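Local coordinates for periplasmic binding protein component of an ABC type zinc uptake transporter (Synechocystis sp., PDB 2OV3) that probably captures zinc in the periplasm and delivers it to an ABC-type zinc uptake transporter, at residues I5-P10 with V24-L29. Sequence-based numbering, arbitrary orientation.
Sequences ITVSIP and VRVSVL
The carbonyl oxygen of Val-7 takes the N-H of Leu-29, N to O 2.8 Å, and also receives a CA-H...O contact from Val-28. One step back, Val-7 N reaches Ser-27 O at 2.6 Å, while the CA of Thr-6 approaches the same oxygen. Ser-27 N then bonds to Ile-5 O at 3.0 Å. The last rung, Ile-5 N to Arg-25 O at 3.2 Å, is the longest of the four.

On the face of the sheet carrying Val-7, Val-26 and Val-28, CG2 of Val-7 meets CG2 of Val-28 at 3.7 Å, and Val-26 CG1 touches both methyls of Val-7. Val-28 turns CG1 away from its own N (chi1 -177°), which lays this methyl against Pro-10 CD, 3.5 Å away, at the start of helix 10-20. The same helix packs on Val-26 through Gln-13, Leu-16 and Glu-17. Thr-6 is on the other face, its CG2 against Ser-27 O.

Just past strand 3-7, the side chain of the N-cap residue Ile-9 comes within about 8 Å of the bound zinc ion, so the strand end leads toward the metal site. Two neighbouring parallel strands, 3-7 and 24-28, the latter at the sheet edge, joined through helix 10-20 make a beta-alpha-beta unit.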
loop_
_atom_site.group_PDB
_atom_site.type_symbol
_atom_site.label_atom_id
_atom_site.label_comp_id
_atom_site.label_asym_id
_atom_site.label_seq_id
_atom_site.Cartn_x
_atom_site.Cartn_y
_atom_site.Cartn_z
ATOM N N ILE A 5 -18.036 -8.284 -3.984
ATOM C CA ILE A 5 -16.811 -8.553 -3.252
ATOM C C ILE A 5 -16.481 -7.315 -2.438
ATOM O O ILE A 5 -16.713 -6.194 -2.874
ATOM C CB ILE A 5 -15.652 -8.884 -4.217
ATOM C CG1 ILE A 5 -15.926 -10.221 -4.918
ATOM C CG2 ILE A 5 -14.331 -8.950 -3.455
ATOM C CD1 ILE A 5 -16.994 -10.151 -5.979
ATOM N N THR A 6 -15.968 -7.504 -1.239
ATOM C CA THR A 6 -15.617 -6.349 -0.436
ATOM C C THR A 6 -14.093 -6.357 -0.263
ATOM O O THR A 6 -13.475 -7.424 -0.253
ATOM C CB THR A 6 -16.350 -6.396 0.941
ATOM O OG1 THR A 6 -17.767 -6.305 0.732
ATOM C CG2 THR A 6 -15.912 -5.241 1.825
ATOM N N VAL A 7 -13.482 -5.173 -0.179
ATOM C CA VAL A 7 -12.031 -5.055 0.012
ATOM C C VAL A 7 -11.737 -4.089 1.150
ATOM O O VAL A 7 -12.572 -3.243 1.486
ATOM C CB VAL A 7 -11.279 -4.506 -1.246
ATOM C CG1 VAL A 7 -11.512 -5.400 -2.451
ATOM C CG2 VAL A 7 -11.698 -3.066 -1.527
ATOM N N SER A 8 -10.543 -4.199 1.726
ATOM C CA SER A 8 -10.163 -3.331 2.838
ATOM C C SER A 8 -9.805 -1.898 2.442
ATOM O O SER A 8 -10.147 -0.964 3.154
ATOM C CB SER A 8 -8.981 -3.927 3.614
ATOM O OG SER A 8 -9.280 -5.199 4.131
ATOM N N ILE A 9 -9.118 -1.726 1.318
ATOM C CA ILE A 9 -8.696 -0.391 0.910
ATOM C C ILE A 9 -8.881 -0.070 -0.576
ATOM O O ILE A 9 -8.954 -0.967 -1.416
ATOM C CB ILE A 9 -7.203 -0.160 1.295
ATOM C CG1 ILE A 9 -6.350 -1.354 0.839
ATOM C CG2 ILE A 9 -7.092 0.020 2.788
ATOM C CD1 ILE A 9 -4.859 -1.196 1.100
ATOM N N PRO A 10 -8.965 1.231 -0.916
ATOM C CA PRO A 10 -9.141 1.697 -2.295
ATOM C C PRO A 10 -8.242 1.030 -3.348
ATOM O O PRO A 10 -8.713 0.654 -4.426
ATOM C CB PRO A 10 -8.901 3.199 -2.174
ATOM C CG PRO A 10 -9.522 3.509 -0.850
ATOM C CD PRO A 10 -9.019 2.369 0.024
ATOM N N VAL A 24 -17.921 -7.790 -11.183
ATOM C CA VAL A 24 -17.819 -7.577 -9.756
ATOM C C VAL A 24 -18.308 -6.197 -9.394
ATOM O O VAL A 24 -18.274 -5.278 -10.210
ATOM C CB VAL A 24 -16.346 -7.727 -9.231
ATOM C CG1 VAL A 24 -15.743 -9.053 -9.701
ATOM C CG2 VAL A 24 -15.487 -6.551 -9.695
ATOM N N ARG A 25 -18.779 -6.081 -8.158
ATOM C CA ARG A 25 -19.251 -4.824 -7.589
ATOM C C ARG A 25 -18.450 -4.766 -6.294
ATOM O O ARG A 25 -18.770 -5.453 -5.319
ATOM C CB ARG A 25 -20.755 -4.880 -7.289
ATOM C CG ARG A 25 -21.323 -3.546 -6.815
ATOM C CD ARG A 25 -22.852 -3.548 -6.773
ATOM N NE ARG A 25 -23.421 -3.998 -8.046
ATOM C CZ ARG A 25 -24.712 -3.958 -8.351
ATOM N NH1 ARG A 25 -25.591 -3.479 -7.474
ATOM N NH2 ARG A 25 -25.126 -4.408 -9.531
ATOM N N VAL A 26 -17.390 -3.965 -6.313
ATOM C CA VAL A 26 -16.487 -3.828 -5.173
ATOM C C VAL A 26 -16.919 -2.813 -4.114
ATOM O O VAL A 26 -17.400 -1.731 -4.444
ATOM C CB VAL A 26 -15.054 -3.411 -5.641
ATOM C CG1 VAL A 26 -14.097 -3.389 -4.450
ATOM C CG2 VAL A 26 -14.539 -4.361 -6.722
ATOM N N SER A 27 -16.749 -3.172 -2.844
ATOM C CA SER A 27 -17.037 -2.257 -1.749
ATOM C C SER A 27 -15.726 -2.137 -0.953
ATOM O O SER A 27 -15.000 -3.124 -0.769
ATOM C CB SER A 27 -18.164 -2.788 -0.867
ATOM O OG SER A 27 -19.422 -2.674 -1.516
ATOM N N VAL A 28 -15.419 -0.918 -0.510
ATOM C CA VAL A 28 -14.202 -0.639 0.252
ATOM C C VAL A 28 -14.580 -0.340 1.691
ATOM O O VAL A 28 -15.468 0.462 1.952
ATOM C CB VAL A 28 -13.435 0.582 -0.326
ATOM C CG1 VAL A 28 -12.125 0.805 0.431
ATOM C CG2 VAL A 28 -13.134 0.355 -1.794
ATOM N N LEU A 29 -13.899 -0.998 2.620
ATOM C CA LEU A 29 -14.156 -0.811 4.030
ATOM C C LEU A 29 -13.476 0.456 4.549
ATOM O O LEU A 29 -14.094 1.236 5.262
ATOM C CB LEU A 29 -13.658 -2.023 4.813
ATOM C CG LEU A 29 -13.870 -1.920 6.330
ATOM C CD1 LEU A 29 -15.364 -2.010 6.629
ATOM C CD2 LEU A 29 -13.114 -3.018 7.077
#